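Local coordinates for protein acetyl xylan esterase (PDB 6AGQ) that probably removes acetyl groups from acetylated xylan by hydrolysing their ester bonds, as a cold-active esterase of the alpha/beta-hydrolase clan, at residues 88-93 and 114-119; 178-183 and 203-208. All coordinates share one frame; numbering follows the deposited sequence.

Contacts 1 and 2 are two pairs of parallel strands in the central sheet of an alpha/beta-hydrolase fold, their centres about 10 Å apart. Across the sheet the order is 114-118, 86-92, 179-184, 203-207, so the inner strands of the two contacts are neighbours. They are joined by probable hydrogen bonds from Val90 N to Ala180 O and from Tyr182 N to Val90 O, both 2.8 Å. On one face Val88 CG1 packs 3.5 Å from Ile179 CG1; on the other Lys91 CD lies 3.8 Å from Tyr182 CE2. Gly183 in contact 2 opens a GxSxG sequence, probably the nucleophile elbow, with Ser185 at its centre; the Tyr92 side chain of contact 1 touches residues of this motif.

Contact 1. Residues 88-93 and 114-119; sequences VLVKYH and AALAID
The His93 ring turns its edge to the end of strand 114-118: Ile118 O lies in the ring plane, 3.1 Å from CD2, with Asp119 CA along the same rim. The Tyr92 ring also uses an edge, with Ile118 CG1 in its plane and Ile118 CD1 3.7 Å from CE1. These residues lie at the C-terminal end of a parallel strand pair in a beta-alpha-beta unit, in which helix 106-110 falls in the connection from strand 86-92 to strand 114-118. Tyr92 and Ile118 run side by side and point the same way. Ile118 CG1 sits between its own backbone N and carbonyl carbon (chi1 62°), which carries CD1 to the tyrosine.

Along the pair, Leu89 N bonds to Ala114 O, Leu89 O then accepts Leu116 N, and Lys91 N reaches Leu116 O at 2.8 Å. Val88, Val90, Ala114 and Leu116 share one face of the sheet, where helix 153-170 packs on Val88, Val90 and Leu116; Val88 CG2 meets Ala114 CB at 3.9 Å. Leu89, Lys91, Ala115 and Ala117 occupy the other face, where the extended lysine chain leads its NZ away to a long, weak ion pair with Glu104.

His93 reaches across the pair, its NE2 hydrogen-bonded to Val120 N just beyond Asp119; Tyr92 OH bonds to Cys161 O and Asp119 OD2 to Thr127 OG1. Between the diverging backbones a water bridges the strands, donating to Lys91 O at 2.7 Å and to Ile118 O at 3.0 Å.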
ATOM      1  N   VAL A  88     -20.757  39.595  -7.357  1.00 26.29           N
ATOM      2  CA  VAL A  88     -19.496  39.026  -7.821  1.00 25.34           C
ATOM      3  C   VAL A  88     -18.957  37.976  -6.860  1.00 25.34           C
ATOM      4  O   VAL A  88     -19.045  38.123  -5.676  1.00 26.72           O
ATOM      5  CB  VAL A  88     -18.410  40.097  -8.165  1.00 25.01           C
ATOM      6  CG1 VAL A  88     -17.917  40.867  -6.967  1.00 25.85           C
ATOM      7  CG2 VAL A  88     -17.194  39.487  -8.838  1.00 27.92           C
ATOM      8  N   LEU A  89     -18.386  36.917  -7.431  1.00 26.13           N
ATOM      9  CA  LEU A  89     -17.751  35.855  -6.699  1.00 28.78           C
ATOM     10  C   LEU A  89     -16.254  35.770  -7.068  1.00 28.24           C
ATOM     11  O   LEU A  89     -15.845  35.737  -8.257  1.00 29.60           O
ATOM     12  CB  LEU A  89     -18.490  34.562  -6.993  1.00 31.39           C
ATOM     13  CG  LEU A  89     -18.132  33.410  -6.076  1.00 36.34           C
ATOM     14  CD1 LEU A  89     -19.369  32.590  -5.800  1.00 39.14           C
ATOM     15  CD2 LEU A  89     -17.000  32.555  -6.655  1.00 37.97           C
ATOM     16  N   VAL A  90     -15.421  35.742  -6.053  1.00 25.46           N
ATOM     17  CA  VAL A  90     -13.967  35.546  -6.270  1.00 23.89           C
ATOM     18  C   VAL A  90     -13.602  34.181  -5.759  1.00 22.94           C
ATOM     19  O   VAL A  90     -13.805  33.836  -4.551  1.00 21.68           O
ATOM     20  CB  VAL A  90     -13.151  36.693  -5.589  1.00 22.98           C
ATOM     21  CG1 VAL A  90     -11.666  36.459  -5.722  1.00 21.54           C
ATOM     22  CG2 VAL A  90     -13.491  38.045  -6.227  1.00 22.52           C
ATOM     23  N   LYS A  91     -13.076  33.392  -6.675  1.00 24.30           N
ATOM     24  CA  LYS A  91     -12.634  32.042  -6.396  1.00 23.79           C
ATOM     25  C   LYS A  91     -11.076  31.939  -6.251  1.00 23.51           C
ATOM     26  O   LYS A  91     -10.323  32.398  -7.105  1.00 24.25           O
ATOM     27  CB  LYS A  91     -13.090  31.128  -7.532  1.00 24.28           C
ATOM     28  CG  LYS A  91     -12.609  29.718  -7.443  1.00 28.26           C
ATOM     29  CD  LYS A  91     -13.332  28.778  -8.396  1.00 28.70           C
ATOM     30  CE  LYS A  91     -12.814  27.355  -8.208  1.00 30.46           C
ATOM     31  NZ  LYS A  91     -13.321  26.483  -9.308  1.00 32.17           N
ATOM     32  N   TYR A  92     -10.616  31.245  -5.225  1.00 21.40           N
ATOM     33  CA  TYR A  92      -9.176  31.013  -4.985  1.00 20.18           C
ATOM     34  C   TYR A  92      -8.947  29.523  -5.006  1.00 21.71           C
ATOM     35  O   TYR A  92      -9.822  28.750  -4.625  1.00 27.48           O
ATOM     36  CB  TYR A  92      -8.804  31.562  -3.640  1.00 20.42           C
ATOM     37  CG  TYR A  92      -9.047  33.049  -3.406  1.00 22.00           C
ATOM     38  CD1 TYR A  92      -8.478  33.989  -4.191  1.00 23.16           C
ATOM     39  CD2 TYR A  92      -9.827  33.492  -2.347  1.00 23.74           C
ATOM     40  CE1 TYR A  92      -8.672  35.337  -3.969  1.00 26.56           C
ATOM     41  CE2 TYR A  92     -10.003  34.828  -2.102  1.00 27.42           C
ATOM     42  CZ  TYR A  92      -9.423  35.756  -2.938  1.00 27.89           C
ATOM     43  OH  TYR A  92      -9.624  37.105  -2.725  1.00 31.67           O
ATOM     44  N   HIS A  93      -7.792  29.065  -5.432  1.00 22.79           N
ATOM     45  CA  HIS A  93      -7.656  27.682  -5.819  1.00 24.06           C
ATOM     46  C   HIS A  93      -6.778  26.938  -4.820  1.00 22.92           C
ATOM     47  O   HIS A  93      -6.116  27.529  -3.994  1.00 21.80           O
ATOM     48  CB  HIS A  93      -7.124  27.541  -7.248  1.00 22.16           C
ATOM     49  CG  HIS A  93      -5.704  27.979  -7.392  1.00 22.00           C
ATOM     50  ND1 HIS A  93      -4.633  27.243  -6.885  1.00 19.77           N
ATOM     51  CD2 HIS A  93      -5.170  29.039  -8.046  1.00 19.62           C
ATOM     52  CE1 HIS A  93      -3.509  27.868  -7.200  1.00 21.11           C
ATOM     53  NE2 HIS A  93      -3.809  28.964  -7.891  1.00 22.32           N
ATOM     54  N   ALA A 114     -21.055  38.077 -11.841  1.00 25.42           N
ATOM     55  CA  ALA A 114     -19.706  38.045 -12.348  1.00 23.68           C
ATOM     56  C   ALA A 114     -18.889  37.077 -11.519  1.00 24.71           C
ATOM     57  O   ALA A 114     -19.241  36.788 -10.392  1.00 26.44           O
ATOM     58  CB  ALA A 114     -19.105  39.424 -12.272  1.00 24.94           C
ATOM     59  N   ALA A 115     -17.775  36.580 -12.059  1.00 25.17           N
ATOM     60  CA  ALA A 115     -16.890  35.770 -11.270  1.00 23.09           C
ATOM     61  C   ALA A 115     -15.451  35.922 -11.720  1.00 25.17           C
ATOM     62  O   ALA A 115     -15.160  36.020 -12.933  1.00 28.81           O
ATOM     63  CB  ALA A 115     -17.331  34.293 -11.306  1.00 24.10           C
ATOM     64  N   LEU A 116     -14.544  35.858 -10.758  1.00 25.08           N
ATOM     65  CA  LEU A 116     -13.096  35.939 -11.053  1.00 23.14           C
ATOM     66  C   LEU A 116     -12.410  34.758 -10.393  1.00 22.56           C
ATOM     67  O   LEU A 116     -12.589  34.525  -9.185  1.00 24.05           O
ATOM     68  CB  LEU A 116     -12.501  37.270 -10.518  1.00 22.14           C
ATOM     69  CG  LEU A 116     -10.961  37.412 -10.473  1.00 21.16           C
ATOM     70  CD1 LEU A 116     -10.370  37.662 -11.852  1.00 20.54           C
ATOM     71  CD2 LEU A 116     -10.666  38.573  -9.531  1.00 22.40           C
ATOM     72  N   ALA A 117     -11.591  34.052 -11.169  1.00 21.50           N
ATOM     73  CA  ALA A 117     -10.654  33.109 -10.630  1.00 22.88           C
ATOM     74  C   ALA A 117      -9.221  33.519 -10.917  1.00 24.31           C
ATOM     75  O   ALA A 117      -8.908  33.822 -12.032  1.00 29.23           O
ATOM     76  CB  ALA A 117     -10.916  31.745 -11.246  1.00 23.99           C
ATOM     77  N   ILE A 118      -8.334  33.405  -9.948  1.00 24.78           N
ATOM     78  CA  ILE A 118      -6.935  33.802 -10.094  1.00 27.87           C
ATOM     79  C   ILE A 118      -5.926  32.678  -9.783  1.00 25.87           C
ATOM     80  O   ILE A 118      -6.220  31.780  -9.032  1.00 25.58           O
ATOM     81  CB  ILE A 118      -6.602  34.999  -9.138  1.00 32.35           C
ATOM     82  CG1 ILE A 118      -6.787  34.619  -7.671  1.00 31.08           C
ATOM     83  CG2 ILE A 118      -7.481  36.219  -9.465  1.00 33.96           C
ATOM     84  CD1 ILE A 118      -6.306  35.695  -6.735  1.00 34.95           C
ATOM     85  N   ASP A 119      -4.773  32.720 -10.425  1.00 27.55           N
ATOM     86  CA  ASP A 119      -3.585  31.965 -10.025  1.00 27.64           C
ATOM     87  C   ASP A 119      -2.986  32.462  -8.680  1.00 30.56           C
ATOM     88  O   ASP A 119      -2.915  33.638  -8.442  1.00 33.13           O
ATOM     89  CB  ASP A 119      -2.499  32.164 -11.021  1.00 28.58           C
ATOM     90  CG  ASP A 119      -2.715  31.441 -12.394  1.00 31.03           C
ATOM     91  OD1 ASP A 119      -3.539  30.482 -12.539  1.00 30.29           O
ATOM     92  OD2 ASP A 119      -1.956  31.847 -13.318  1.00 30.63           O
TER
HETATM   93  O   HOH W   1      -8.971  30.556  -8.556  1.00 29.32           O

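Contact 2. Residues 178-183 and 203-208; sequences RIAVYG and LALPVF
With CG anti to the backbone N (chi1 152°), Tyr182 swings its ring along strand 203-207 and puts an edge against it: Leu205 O lies in the ring plane, 3.4 Å from CD1, and Val207 CG2 is 4.1 Å from CE1. Leu205 sends CG the other way, beside its own N (chi1 -69°), and its CD1 comes to 4.0 Å from Ala180 CB. Ala180 CB also meets Leu203 CB at 3.7 Å. Ala180, Tyr182, Leu203 and Leu205 share one face of the sheet; helix 309-320 packs there, Met313 on Tyr182 and Leu205, Phe316 on Leu203. Val181 and Ala204 pack on the other face, CG2 to CB.

Four backbone hydrogen bonds hold the parallel strands. Leu203 N donates to Ile179 O at 3.3 Å, Val181 N to Leu203 O, and Leu205 N to Val181 O at 2.7 Å. The fourth runs from Val207 N to Gly183 O; Pro206, with no N-H, falls at a position whose N is not used toward this neighbour. Helix 186-197 links the two strands in a beta-alpha-beta crossover, and Gly183 begins the GxSxG sequence at its entrance, consistent with the nucleophile elbow of alpha/beta-hydrolases.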
ATOM      1  N   ARG A 178     -21.837  43.542  -3.014  1.00 25.74           N
ATOM      2  CA  ARG A 178     -22.294  42.176  -3.171  1.00 26.43           C
ATOM      3  C   ARG A 178     -21.153  41.274  -3.638  1.00 23.87           C
ATOM      4  O   ARG A 178     -21.234  40.684  -4.702  1.00 24.61           O
ATOM      5  CB  ARG A 178     -23.551  42.141  -4.111  1.00 26.26           C
ATOM      6  CG  ARG A 178     -24.658  43.031  -3.557  1.00 31.47           C
ATOM      7  CD  ARG A 178     -25.927  43.033  -4.409  1.00 31.14           C
ATOM      8  NE  ARG A 178     -26.525  41.720  -4.470  1.00 32.95           N
ATOM      9  CZ  ARG A 178     -27.415  41.330  -5.374  1.00 38.91           C
ATOM     10  NH1 ARG A 178     -27.871  42.180  -6.295  1.00 44.43           N
ATOM     11  NH2 ARG A 178     -27.873  40.083  -5.352  1.00 39.08           N
ATOM     12  N   ILE A 179     -20.091  41.187  -2.838  1.00 25.55           N
ATOM     13  CA  ILE A 179     -18.930  40.343  -3.138  1.00 27.57           C
ATOM     14  C   ILE A 179     -18.877  39.087  -2.230  1.00 26.68           C
ATOM     15  O   ILE A 179     -18.992  39.211  -1.004  1.00 24.01           O
ATOM     16  CB  ILE A 179     -17.638  41.113  -2.902  1.00 30.02           C
ATOM     17  CG1 ILE A 179     -17.558  42.363  -3.793  1.00 33.64           C
ATOM     18  CG2 ILE A 179     -16.396  40.228  -3.119  1.00 29.12           C
ATOM     19  CD1 ILE A 179     -16.430  43.298  -3.341  1.00 33.63           C
ATOM     20  N   ALA A 180     -18.694  37.907  -2.830  1.00 21.07           N
ATOM     21  CA  ALA A 180     -18.446  36.686  -2.080  1.00 23.60           C
ATOM     22  C   ALA A 180     -17.077  36.134  -2.444  1.00 24.80           C
ATOM     23  O   ALA A 180     -16.616  36.326  -3.577  1.00 26.29           O
ATOM     24  CB  ALA A 180     -19.501  35.655  -2.350  1.00 24.62           C
ATOM     25  N   VAL A 181     -16.426  35.516  -1.465  1.00 23.44           N
ATOM     26  CA  VAL A 181     -15.077  34.896  -1.611  1.00 22.30           C
ATOM     27  C   VAL A 181     -15.219  33.407  -1.317  1.00 22.88           C
ATOM     28  O   VAL A 181     -15.925  33.036  -0.363  1.00 26.81           O
ATOM     29  CB  VAL A 181     -13.980  35.585  -0.765  1.00 22.89           C
ATOM     30  CG1 VAL A 181     -13.606  36.962  -1.324  1.00 22.80           C
ATOM     31  CG2 VAL A 181     -14.402  35.758   0.665  1.00 27.03           C
ATOM     32  N   TYR A 182     -14.652  32.548  -2.189  1.00 24.40           N
ATOM     33  CA  TYR A 182     -14.908  31.095  -2.179  1.00 24.43           C
ATOM     34  C   TYR A 182     -13.641  30.351  -2.568  1.00 24.67           C
ATOM     35  O   TYR A 182     -12.835  30.853  -3.316  1.00 29.17           O
ATOM     36  CB  TYR A 182     -16.064  30.743  -3.117  1.00 25.84           C
ATOM     37  CG  TYR A 182     -16.017  29.373  -3.705  1.00 32.09           C
ATOM     38  CD1 TYR A 182     -16.169  28.243  -2.893  1.00 41.02           C
ATOM     39  CD2 TYR A 182     -15.794  29.177  -5.056  1.00 33.66           C
ATOM     40  CE1 TYR A 182     -16.034  26.946  -3.392  1.00 44.50           C
ATOM     41  CE2 TYR A 182     -15.705  27.896  -5.585  1.00 36.96           C
ATOM     42  CZ  TYR A 182     -15.820  26.781  -4.745  1.00 45.04           C
ATOM     43  OH  TYR A 182     -15.708  25.508  -5.218  1.00 43.95           O
ATOM     44  N   GLY A 183     -13.457  29.160  -2.018  1.00 22.89           N
ATOM     45  CA  GLY A 183     -12.346  28.296  -2.361  1.00 23.49           C
ATOM     46  C   GLY A 183     -12.258  27.080  -1.501  1.00 22.46           C
ATOM     47  O   GLY A 183     -12.668  27.101  -0.315  1.00 25.62           O
ATOM     48  N   LEU A 203     -20.038  37.853   1.807  1.00 25.13           N
ATOM     49  CA  LEU A 203     -20.103  36.432   2.092  1.00 29.94           C
ATOM     50  C   LEU A 203     -18.723  35.793   2.003  1.00 27.92           C
ATOM     51  O   LEU A 203     -17.928  36.195   1.173  1.00 27.80           O
ATOM     52  CB  LEU A 203     -20.980  35.730   1.067  1.00 30.52           C
ATOM     53  CG  LEU A 203     -22.441  35.540   1.255  1.00 34.06           C
ATOM     54  CD1 LEU A 203     -23.105  36.726   1.876  1.00 38.50           C
ATOM     55  CD2 LEU A 203     -23.078  35.169  -0.056  1.00 34.89           C
ATOM     56  N   ALA A 204     -18.488  34.742   2.803  1.00 28.28           N
ATOM     57  CA  ALA A 204     -17.265  33.920   2.730  1.00 27.76           C
ATOM     58  C   ALA A 204     -17.683  32.454   2.656  1.00 27.04           C
ATOM     59  O   ALA A 204     -18.487  32.031   3.481  1.00 24.38           O
ATOM     60  CB  ALA A 204     -16.383  34.157   3.931  1.00 28.00           C
ATOM     61  N   LEU A 205     -17.202  31.709   1.633  1.00 24.98           N
ATOM     62  CA  LEU A 205     -17.564  30.334   1.459  1.00 25.30           C
ATOM     63  C   LEU A 205     -16.338  29.359   1.489  1.00 26.19           C
ATOM     64  O   LEU A 205     -16.117  28.638   0.515  1.00 29.86           O
ATOM     65  CB  LEU A 205     -18.344  30.170   0.166  1.00 26.49           C
ATOM     66  CG  LEU A 205     -19.750  30.797   0.121  1.00 29.47           C
ATOM     67  CD1 LEU A 205     -19.704  32.205  -0.417  1.00 31.68           C
ATOM     68  CD2 LEU A 205     -20.652  29.972  -0.786  1.00 34.38           C
ATOM     69  N   PRO A 206     -15.595  29.295   2.608  1.00 23.96           N
ATOM     70  CA  PRO A 206     -14.503  28.295   2.751  1.00 25.39           C
ATOM     71  C   PRO A 206     -14.921  26.798   2.680  1.00 26.78           C
ATOM     72  O   PRO A 206     -15.773  26.356   3.441  1.00 29.43           O
ATOM     73  CB  PRO A 206     -13.915  28.638   4.096  1.00 26.03           C
ATOM     74  CG  PRO A 206     -15.047  29.198   4.863  1.00 26.63           C
ATOM     75  CD  PRO A 206     -15.879  29.961   3.893  1.00 25.63           C
ATOM     76  N   VAL A 207     -14.319  26.026   1.789  1.00 26.85           N
ATOM     77  CA  VAL A 207     -14.478  24.570   1.821  1.00 28.73           C
ATOM     78  C   VAL A 207     -13.189  23.945   2.413  1.00 30.95           C
ATOM     79  O   VAL A 207     -12.075  24.189   1.925  1.00 28.64           O
ATOM     80  CB  VAL A 207     -14.813  24.021   0.401  1.00 27.28           C
ATOM     81  CG1 VAL A 207     -14.825  22.510   0.358  1.00 31.25           C
ATOM     82  CG2 VAL A 207     -16.181  24.520  -0.043  1.00 26.14           C
ATOM     83  N   PHE A 208     -13.348  23.114   3.435  1.00 28.95           N
ATOM     84  CA  PHE A 208     -12.205  22.486   4.147  1.00 27.83           C
ATOM     85  C   PHE A 208     -10.899  23.268   4.166  1.00 27.44           C
ATOM     86  O   PHE A 208      -9.890  22.829   3.587  1.00 28.18           O
ATOM     87  CB  PHE A 208     -12.020  20.978   3.852  1.00 26.98           C
ATOM     88  CG  PHE A 208     -12.084  20.561   2.419  1.00 32.00           C
ATOM     89  CD1 PHE A 208     -11.110  20.954   1.490  1.00 33.04           C
ATOM     90  CD2 PHE A 208     -13.038  19.625   2.015  1.00 35.66           C
ATOM     91  CE1 PHE A 208     -11.136  20.484   0.174  1.00 34.59           C
ATOM     92  CE2 PHE A 208     -13.066  19.133   0.714  1.00 34.47           C
ATOM     93  CZ  PHE A 208     -12.118  19.564  -0.212  1.00 37.21           C
TER